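Local atomic coordinates of rRNA adenine N-6-methyltransferase (Saccharopolyspora erythraea, PDB entry 6NVM), a protein that dimethylates a single adenine of 23S rRNA using S-adenosyl-L-methionine, which lowers the affinity of ribosomes for macrolide, lincosamide and streptogramin B antibiotics. Residues L75-G80 with A123-A128; L83-L88 with V95-I100; E223-G228 with Q284-F289. All coordinates share one frame; numbering follows the deposited sequence.

Contact 1: residues L75-G80 with A123-A128; sequences LEAGPG and ADFLTA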
loop_
_atom_site.group_PDB
_atom_site.type_symbol
_atom_site.label_atom_id
_atom_site.label_comp_id
_atom_site.label_asym_id
_atom_site.label_seq_id
_atom_site.Cartn_x
_atom_site.Cartn_y
_atom_site.Cartn_z
ATOM N N LEU A 75 5.477 -4.843 12.660
ATOM C CA LEU A 75 4.754 -6.095 12.485
ATOM C C LEU A 75 5.140 -6.695 11.140
ATOM O O LEU A 75 5.223 -5.979 10.136
ATOM C CB LEU A 75 3.236 -5.886 12.559
ATOM C CG LEU A 75 2.621 -5.921 13.959
ATOM C CD1 LEU A 75 3.189 -4.826 14.839
ATOM C CD2 LEU A 75 1.099 -5.807 13.873
ATOM N N GLU A 76 5.392 -8.006 11.122
ATOM C CA GLU A 76 5.811 -8.691 9.908
ATOM C C GLU A 76 4.890 -9.865 9.610
ATOM O O GLU A 76 4.503 -10.612 10.513
ATOM C CB GLU A 76 7.265 -9.200 10.003
ATOM C CG GLU A 76 7.743 -9.872 8.718
ATOM C CD GLU A 76 9.109 -10.521 8.845
ATOM O OE1 GLU A 76 9.512 -10.857 9.979
ATOM O OE2 GLU A 76 9.779 -10.693 7.804
ATOM N N ALA A 77 4.566 -10.031 8.331
ATOM C CA ALA A 77 3.801 -11.170 7.848
ATOM C C ALA A 77 4.583 -11.853 6.735
ATOM O O ALA A 77 5.371 -11.215 6.028
ATOM C CB ALA A 77 2.412 -10.740 7.339
ATOM N N GLY A 78 4.357 -13.156 6.579
ATOM C CA GLY A 78 5.131 -13.962 5.657
ATOM C C GLY A 78 6.623 -13.909 5.938
ATOM O O GLY A 78 7.435 -13.605 5.056
ATOM N N PRO A 79 7.018 -14.211 7.180
ATOM C CA PRO A 79 8.443 -14.103 7.538
ATOM C C PRO A 79 9.338 -15.128 6.864
ATOM O O PRO A 79 10.543 -14.868 6.722
ATOM C CB PRO A 79 8.440 -14.290 9.061
ATOM C CG PRO A 79 7.193 -15.065 9.353
ATOM C CD PRO A 79 6.184 -14.595 8.336
ATOM N N GLY A 80 8.803 -16.277 6.458
ATOM C CA GLY A 80 9.621 -17.251 5.757
ATOM C C GLY A 80 10.809 -17.674 6.602
ATOM O O GLY A 80 10.660 -18.087 7.757
ATOM N N ALA A 123 -0.149 -17.259 14.434
ATOM C CA ALA A 123 -1.504 -16.799 14.161
ATOM C C ALA A 123 -1.585 -16.295 12.731
ATOM O O ALA A 123 -0.570 -16.000 12.096
ATOM C CB ALA A 123 -1.930 -15.684 15.125
ATOM N N ASP A 124 -2.821 -16.186 12.255
ATOM C CA ASP A 124 -3.139 -15.574 10.972
ATOM C C ASP A 124 -3.071 -14.055 11.099
ATOM O O ASP A 124 -3.854 -13.450 11.843
ATOM C CB ASP A 124 -4.532 -16.028 10.540
ATOM C CG ASP A 124 -4.941 -15.518 9.169
ATOM O OD1 ASP A 124 -4.251 -14.663 8.577
ATOM O OD2 ASP A 124 -5.996 -15.987 8.690
ATOM N N PHE A 125 -2.147 -13.434 10.361
ATOM C CA PHE A 125 -1.984 -11.988 10.452
ATOM C C PHE A 125 -3.268 -11.247 10.111
ATOM O O PHE A 125 -3.505 -10.146 10.626
ATOM C CB PHE A 125 -0.870 -11.509 9.523
ATOM C CG PHE A 125 -0.699 -10.018 9.532
ATOM C CD1 PHE A 125 -0.038 -9.394 10.574
ATOM C CD2 PHE A 125 -1.244 -9.238 8.532
ATOM C CE1 PHE A 125 0.097 -8.013 10.609
ATOM C CE2 PHE A 125 -1.101 -7.854 8.557
ATOM C CZ PHE A 125 -0.441 -7.247 9.595
ATOM N N LEU A 126 -4.098 -11.816 9.241
ATOM C CA LEU A 126 -5.245 -11.071 8.735
ATOM C C LEU A 126 -6.295 -10.803 9.803
ATOM O O LEU A 126 -7.120 -9.901 9.623
ATOM C CB LEU A 126 -5.862 -11.812 7.552
ATOM C CG LEU A 126 -5.149 -11.578 6.218
ATOM C CD1 LEU A 126 -5.733 -12.483 5.132
ATOM C CD2 LEU A 126 -5.248 -10.113 5.792
ATOM N N THR A 127 -6.288 -11.555 10.902
ATOM C CA THR A 127 -7.200 -11.316 12.016
ATOM C C THR A 127 -6.512 -10.636 13.193
ATOM O O THR A 127 -7.122 -10.499 14.260
ATOM C CB THR A 127 -7.835 -12.628 12.484
ATOM O OG1 THR A 127 -6.818 -13.509 12.987
ATOM C CG2 THR A 127 -8.576 -13.305 11.343
ATOM N N ALA A 128 -5.261 -10.208 13.027
ATOM C CA ALA A 128 -4.544 -9.510 14.082
ATOM C C ALA A 128 -5.001 -8.054 14.181
ATOM O O ALA A 128 -5.377 -7.428 13.189
ATOM C CB ALA A 128 -3.039 -9.564 13.829
#

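Contact 2: residues L83-L88 with V95-I100; sequences LLTREL and VTSYEI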
loop_
_atom_site.group_PDB
_atom_site.type_symbol
_atom_site.label_atom_id
_atom_site.label_comp_id
_atom_site.label_asym_id
_atom_site.label_seq_id
_atom_site.Cartn_x
_atom_site.Cartn_y
_atom_site.Cartn_z
ATOM N N LEU A 83 15.496 -14.226 7.629
ATOM C CA LEU A 83 16.644 -13.346 7.430
ATOM C C LEU A 83 16.205 -11.887 7.408
ATOM O O LEU A 83 16.820 -11.031 8.056
ATOM C CB LEU A 83 17.385 -13.706 6.143
ATOM C CG LEU A 83 18.534 -12.764 5.763
ATOM C CD1 LEU A 83 19.574 -12.627 6.881
ATOM C CD2 LEU A 83 19.197 -13.234 4.478
ATOM N N LEU A 84 15.130 -11.584 6.679
ATOM C CA LEU A 84 14.589 -10.232 6.720
ATOM C C LEU A 84 14.236 -9.833 8.147
ATOM O O LEU A 84 14.476 -8.693 8.560
ATOM C CB LEU A 84 13.365 -10.128 5.809
ATOM C CG LEU A 84 12.570 -8.822 5.879
ATOM C CD1 LEU A 84 13.460 -7.633 5.576
ATOM C CD2 LEU A 84 11.378 -8.876 4.925
ATOM N N THR A 85 13.658 -10.760 8.914
ATOM C CA THR A 85 13.285 -10.447 10.291
ATOM C C THR A 85 14.491 -9.961 11.091
ATOM O O THR A 85 14.381 -9.024 11.890
ATOM C CB THR A 85 12.671 -11.680 10.958
ATOM O OG1 THR A 85 11.763 -12.320 10.052
ATOM C CG2 THR A 85 11.936 -11.283 12.227
ATOM N N ARG A 86 15.647 -10.594 10.891
ATOM C CA ARG A 86 16.864 -10.172 11.586
ATOM C C ARG A 86 17.245 -8.745 11.216
ATOM O O ARG A 86 17.634 -7.945 12.079
ATOM C CB ARG A 86 18.015 -11.116 11.242
ATOM C CG ARG A 86 17.800 -12.578 11.624
ATOM C CD ARG A 86 18.883 -13.464 11.002
ATOM N NE ARG A 86 18.537 -14.886 11.035
ATOM C CZ ARG A 86 18.972 -15.760 11.935
ATOM N NH1 ARG A 86 19.801 -15.389 12.905
ATOM N NH2 ARG A 86 18.587 -17.028 11.854
ATOM N N GLU A 87 17.145 -8.406 9.931
ATOM C CA GLU A 87 17.548 -7.076 9.496
ATOM C C GLU A 87 16.562 -6.009 9.949
ATOM O O GLU A 87 16.969 -4.878 10.240
ATOM C CB GLU A 87 17.741 -7.079 7.982
ATOM C CG GLU A 87 18.827 -8.086 7.599
ATOM C CD GLU A 87 19.362 -7.922 6.199
ATOM O OE1 GLU A 87 19.169 -6.840 5.601
ATOM O OE2 GLU A 87 19.987 -8.891 5.705
ATOM N N LEU A 88 15.275 -6.350 10.048
ATOM C CA LEU A 88 14.313 -5.431 10.642
ATOM C C LEU A 88 14.597 -5.214 12.122
ATOM O O LEU A 88 14.515 -4.083 12.617
ATOM C CB LEU A 88 12.895 -5.966 10.465
ATOM C CG LEU A 88 12.431 -6.241 9.042
ATOM C CD1 LEU A 88 11.080 -6.941 9.070
ATOM C CD2 LEU A 88 12.367 -4.952 8.250
ATOM N N VAL A 95 10.294 -6.498 16.599
ATOM C CA VAL A 95 9.570 -7.082 15.480
ATOM C C VAL A 95 8.638 -8.151 16.025
ATOM O O VAL A 95 9.063 -9.023 16.795
ATOM C CB VAL A 95 10.513 -7.687 14.423
ATOM C CG1 VAL A 95 9.706 -8.249 13.251
ATOM C CG2 VAL A 95 11.524 -6.655 13.949
ATOM N N THR A 96 7.376 -8.078 15.631
ATOM C CA THR A 96 6.399 -9.123 15.903
ATOM C C THR A 96 6.100 -9.782 14.565
ATOM O O THR A 96 5.507 -9.157 13.679
ATOM C CB THR A 96 5.143 -8.550 16.552
ATOM O OG1 THR A 96 5.514 -7.809 17.718
ATOM C CG2 THR A 96 4.190 -9.662 16.948
ATOM N N SER A 97 6.478 -11.050 14.442
ATOM C CA SER A 97 6.470 -11.776 13.179
ATOM C C SER A 97 5.402 -12.863 13.232
ATOM O O SER A 97 5.444 -13.735 14.106
ATOM C CB SER A 97 7.849 -12.383 12.918
ATOM O OG SER A 97 7.895 -13.051 11.679
ATOM N N TYR A 98 4.461 -12.820 12.290
ATOM C CA TYR A 98 3.335 -13.739 12.270
ATOM C C TYR A 98 3.612 -14.930 11.362
ATOM O O TYR A 98 3.944 -14.763 10.184
ATOM C CB TYR A 98 2.068 -13.010 11.814
ATOM C CG TYR A 98 1.527 -12.115 12.898
ATOM C CD1 TYR A 98 2.112 -10.880 13.160
ATOM C CD2 TYR A 98 0.458 -12.517 13.686
ATOM C CE1 TYR A 98 1.637 -10.070 14.167
ATOM C CE2 TYR A 98 -0.024 -11.708 14.700
ATOM C CZ TYR A 98 0.568 -10.487 14.932
ATOM O OH TYR A 98 0.100 -9.671 15.931
ATOM N N GLU A 99 3.453 -16.131 11.911
ATOM C CA GLU A 99 3.573 -17.365 11.145
ATOM C C GLU A 99 2.375 -18.245 11.467
ATOM O O GLU A 99 2.213 -18.683 12.609
ATOM C CB GLU A 99 4.885 -18.082 11.466
ATOM C CG GLU A 99 5.000 -19.465 10.851
ATOM C CD GLU A 99 4.660 -19.458 9.377
ATOM O OE1 GLU A 99 5.343 -18.738 8.616
ATOM O OE2 GLU A 99 3.703 -20.154 8.981
ATOM N N ILE A 100 1.532 -18.500 10.462
ATOM C CA ILE A 100 0.275 -19.194 10.721
ATOM C C ILE A 100 0.495 -20.680 10.989
ATOM O O ILE A 100 -0.299 -21.308 11.702
ATOM C CB ILE A 100 -0.695 -18.974 9.542
ATOM C CG1 ILE A 100 -2.112 -19.394 9.932
ATOM C CG2 ILE A 100 -0.225 -19.740 8.312
ATOM C CD1 ILE A 100 -3.175 -19.011 8.904
#

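Contact 3: residues E223-G228 with Q284-F289; sequences EPLLEG and QWLRLF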
loop_
_atom_site.group_PDB
_atom_site.type_symbol
_atom_site.label_atom_id
_atom_site.label_comp_id
_atom_site.label_asym_id
_atom_site.label_seq_id
_atom_site.Cartn_x
_atom_site.Cartn_y
_atom_site.Cartn_z
ATOM N N GLU A 223 0.087 14.869 7.593
ATOM C CA GLU A 223 -1.089 15.727 7.466
ATOM C C GLU A 223 -1.925 15.256 6.280
ATOM O O GLU A 223 -1.425 15.255 5.140
ATOM C CB GLU A 223 -0.696 17.204 7.305
ATOM C CG GLU A 223 0.083 17.565 6.034
ATOM C CD GLU A 223 0.129 19.069 5.781
ATOM O OE1 GLU A 223 0.623 19.818 6.656
ATOM O OE2 GLU A 223 -0.346 19.503 4.705
ATOM N N PRO A 224 -3.169 14.825 6.479
ATOM C CA PRO A 224 -4.005 14.449 5.334
ATOM C C PRO A 224 -4.253 15.631 4.410
ATOM O O PRO A 224 -4.359 16.777 4.852
ATOM C CB PRO A 224 -5.305 13.976 5.988
ATOM C CG PRO A 224 -4.903 13.549 7.355
ATOM C CD PRO A 224 -3.828 14.505 7.756
ATOM N N LEU A 225 -4.355 15.338 3.107
ATOM C CA LEU A 225 -4.595 16.390 2.123
ATOM C C LEU A 225 -6.030 16.896 2.160
ATOM O O LEU A 225 -6.296 18.008 1.691
ATOM C CB LEU A 225 -4.269 15.893 0.713
ATOM C CG LEU A 225 -2.906 15.243 0.466
ATOM C CD1 LEU A 225 -2.701 15.010 -1.019
ATOM C CD2 LEU A 225 -1.782 16.081 1.040
ATOM N N LEU A 226 -6.953 16.097 2.683
ATOM C CA LEU A 226 -8.327 16.509 2.925
ATOM C C LEU A 226 -8.804 15.825 4.193
ATOM O O LEU A 226 -8.309 14.761 4.568
ATOM C CB LEU A 226 -9.258 16.143 1.763
ATOM C CG LEU A 226 -8.937 16.707 0.383
ATOM C CD1 LEU A 226 -9.754 15.977 -0.683
ATOM C CD2 LEU A 226 -9.219 18.198 0.341
ATOM N N GLU A 227 -9.793 16.435 4.844
ATOM C CA GLU A 227 -10.336 15.891 6.080
ATOM C C GLU A 227 -11.832 16.158 6.150
ATOM O O GLU A 227 -12.372 17.001 5.430
ATOM C CB GLU A 227 -9.647 16.498 7.309
ATOM C CG GLU A 227 -9.854 18.005 7.443
ATOM C CD GLU A 227 -9.244 18.574 8.709
ATOM O OE1 GLU A 227 -8.859 17.782 9.597
ATOM O OE2 GLU A 227 -9.154 19.817 8.817
ATOM N N GLY A 228 -12.494 15.417 7.035
ATOM C CA GLY A 228 -13.881 15.702 7.360
ATOM C C GLY A 228 -14.803 15.578 6.163
ATOM O O GLY A 228 -14.703 14.646 5.355
ATOM N N GLN A 284 -4.204 15.235 -10.561
ATOM C CA GLN A 284 -5.301 15.781 -11.356
ATOM C C GLN A 284 -6.639 15.618 -10.639
ATOM O O GLN A 284 -7.476 16.525 -10.668
ATOM C CB GLN A 284 -5.323 15.114 -12.728
ATOM C CG GLN A 284 -4.112 15.495 -13.568
ATOM C CD GLN A 284 -4.033 14.748 -14.876
ATOM O OE1 GLN A 284 -4.043 13.522 -14.902
ATOM N NE2 GLN A 284 -3.955 15.490 -15.976
ATOM N N TRP A 285 -6.855 14.477 -9.979
ATOM C CA TRP A 285 -8.081 14.292 -9.210
ATOM C C TRP A 285 -8.216 15.349 -8.119
ATOM O O TRP A 285 -9.314 15.868 -7.879
ATOM C CB TRP A 285 -8.108 12.895 -8.591
ATOM C CG TRP A 285 -8.391 11.778 -9.553
ATOM C CD1 TRP A 285 -7.530 10.792 -9.937
ATOM C CD2 TRP A 285 -9.627 11.515 -10.229
ATOM N NE1 TRP A 285 -8.149 9.936 -10.812
ATOM C CE2 TRP A 285 -9.437 10.359 -11.011
ATOM C CE3 TRP A 285 -10.871 12.149 -10.256
ATOM C CZ2 TRP A 285 -10.443 9.826 -11.815
ATOM C CZ3 TRP A 285 -11.873 11.614 -11.054
ATOM C CH2 TRP A 285 -11.650 10.465 -11.821
ATOM N N LEU A 286 -7.114 15.671 -7.438
ATOM C CA LEU A 286 -7.155 16.695 -6.396
ATOM C C LEU A 286 -7.512 18.059 -6.976
ATOM O O LEU A 286 -8.332 18.794 -6.413
ATOM C CB LEU A 286 -5.809 16.769 -5.679
ATOM C CG LEU A 286 -5.396 15.567 -4.839
ATOM C CD1 LEU A 286 -3.950 15.745 -4.361
ATOM C CD2 LEU A 286 -6.343 15.416 -3.675
ATOM N N ARG A 287 -6.885 18.427 -8.091
ATOM C CA ARG A 287 -7.199 19.703 -8.728
ATOM C C ARG A 287 -8.641 19.730 -9.222
ATOM O O ARG A 287 -9.334 20.745 -9.087
ATOM C CB ARG A 287 -6.235 19.963 -9.885
ATOM C CG ARG A 287 -4.843 20.421 -9.445
ATOM C CD ARG A 287 -4.182 21.286 -10.522
ATOM N NE ARG A 287 -4.043 20.566 -11.785
ATOM C CZ ARG A 287 -3.048 19.731 -12.065
ATOM N NH1 ARG A 287 -2.090 19.505 -11.174
ATOM N NH2 ARG A 287 -3.010 19.119 -13.240
ATOM N N LEU A 288 -9.103 18.624 -9.804
ATOM C CA LEU A 288 -10.489 18.536 -10.248
ATOM C C LEU A 288 -11.443 18.804 -9.091
ATOM O O LEU A 288 -12.400 19.578 -9.222
ATOM C CB LEU A 288 -10.746 17.156 -10.860
ATOM C CG LEU A 288 -12.079 16.905 -11.569
ATOM C CD1 LEU A 288 -12.144 17.691 -12.876
ATOM C CD2 LEU A 288 -12.265 15.408 -11.826
ATOM N N PHE A 289 -11.194 18.166 -7.943
ATOM C CA PHE A 289 -12.073 18.343 -6.793
ATOM C C PHE A 289 -11.983 19.761 -6.254
ATOM O O PHE A 289 -12.999 20.359 -5.885
ATOM C CB PHE A 289 -11.723 17.338 -5.694
ATOM C CG PHE A 289 -12.513 17.545 -4.432
ATOM C CD1 PHE A 289 -13.859 17.231 -4.390
ATOM C CD2 PHE A 289 -11.916 18.079 -3.300
ATOM C CE1 PHE A 289 -14.597 17.435 -3.243
ATOM C CE2 PHE A 289 -12.651 18.285 -2.145
ATOM C CZ PHE A 289 -13.994 17.965 -2.118
#

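Contact 1: residues L75-G80 with A123-A128
F125 turns its ring onto strand residues A77 and L75, and the two meet it from different sides. A77 comes in over one face. Its CB lies 4.3 Å from the centroid of the F125 ring and 26° off the ring normal, a CH-pi contact. The methyl sits toward the root of the ring, with A77 CB 3.9 Å from F125 CG. It also touches the start of the side chain, A77 CB to F125 CB at 4.0 Å. L75 meets the ring at its edge, near the ring plane. Here one methyl does the touching, L75 CD2 to F125 CE1 at 4.1 Å. The side chains of L75 and F125 cross at about a right angle. F125 reaches the strand because CG stands anti to the backbone N (chi1 178°), beside the carbonyl carbon. L75 and A77 are two apart on strand 73-77, so both aim at the ring while E76 between them points the other way. This is the class I methyltransferase fold, and LEAGPG carries most of its glycine-rich motif I. G78 and G80 both have positive phi, which favours glycine and lets the chain turn beside the predicted cofactor site. G78 and D124 are predicted S-adenosyl-L-methionine contacts. F125 opens the short 3-10 turn 125-127. D124 precedes it and makes an Asx turn: its OD1 accepts from L126 N at 2.9 Å, and the N-H meets it from above the carboxylate plane. The backbone adds a bond from A128 N to F125 O at 3.0 Å. More rings close round F125. Y98 meets it edge-to-face, while F137 and W152 have planes tilted to it. W152 NE1 also hydrogen-bonds A128 O, and W152 touches L75 as well.

Contact 2: residues L83-L88 with V95-I100
V95 has CG1 anti to its backbone N (chi1 -178°), which sets CG2 beside that N and splits the two methyls between T85 and L88. In T85, chi1 of -43° puts OG1 beside the backbone N and swings CG2 to the anti position, where it faces V95. T85 CG2 and V95 CG1 are 3.9 Å apart, and the two side chains approach at a slant. L88 is touched near its root: L88 CB lies 3.8 Å from V95 CG2, and the same methyl also rests 3.9 Å from L88 C. T85 and L88 stand three residues apart on one face of the helix, so V95 meets successive turns. The helix and strand are the second and third elements of the beta-alpha-beta unit 73-77, 83-89, 94-98. Their short axes run nearly antiparallel, at 162°, and come within 9.3 Å. All four touching residues are buried. Just beyond lies E99, a predicted S-adenosyl-L-methionine contact. Methyl and methylene groups make the join, with no hydrogen bond between helix and strand. T85 OG1 and S97 OG stay 4.3 Å apart. Instead T85 OG1 hydrogen-bonds E76 OE1, and so does S97 OG in one of its two deposited conformers. These hydroxyls would probably help the buried carboxylate keep its negative charge.

Contact 3: residues E223-G228 with Q284-F289
L225 and L286 form the aliphatic part of this contact. One methyl from each does the touching, L225 CD1 to L286 CD1 at 3.6 Å. The two side chains cross at about a right angle. In L286, CG stands beside the backbone N (chi1 -67°), anti to the carbonyl carbon, and from there CD1 extends to the loop. The second kind of packing is aliphatic on aromatic. L226 CD1 reaches the CD2-CE2 bond of the F289 ring obliquely, 4.0 Å from each atom. F289 has CG anti to the backbone N (chi1 175°), which swings the ring out toward L226. L286 and F289 are three residues apart, so the helix offers both from one face to the neighbouring pair L225 and L226. The loop follows strand 213-220 of the large sheet and leads into helix 228-243, the first of the C-terminal helices. The contact thus packs the passage from the methyltransferase sheet to the helical part against the last helix, 282-292. Helix 228-243 takes part too, through Y234 on L226 and R233 on F289. No hydrogen bond crosses between the two segments; those present lie within the helix or run to residues outside both. Within the helix, L288 N bonds to Q284 O at 2.8 Å and F289 N to W285 O at 3.0 Å. The guanidinium of R287 bonds the carbonyl oxygens of H268 and A269, tying the helix to the end of helix 259-269. L225 is held through a backbone bond with P190.

In the fold
Contacts 1 and 2 are neighbours, with centres about 9 Å apart. Both reach the same sheet, in which strands 73-77 and 94-98 lie side by side: E76 N and T96 O are 2.8 Å apart, a probable hydrogen bond. A second probable hydrogen bond, E76 OE1 to T85 OG1 at 2.7 Å, ties contact 1 to the helix of contact 2. Along the chain, contact 2 is nested inside the loop that contact 1 closes. Together they hold G78, E99 and D124, three of the predicted S-adenosyl-L-methionine contacts. Contact 3 lies apart from these sites, across the centre of the chain. Its nearest atoms are about 21 Å from contact 1 and about 23 Å from contact 2.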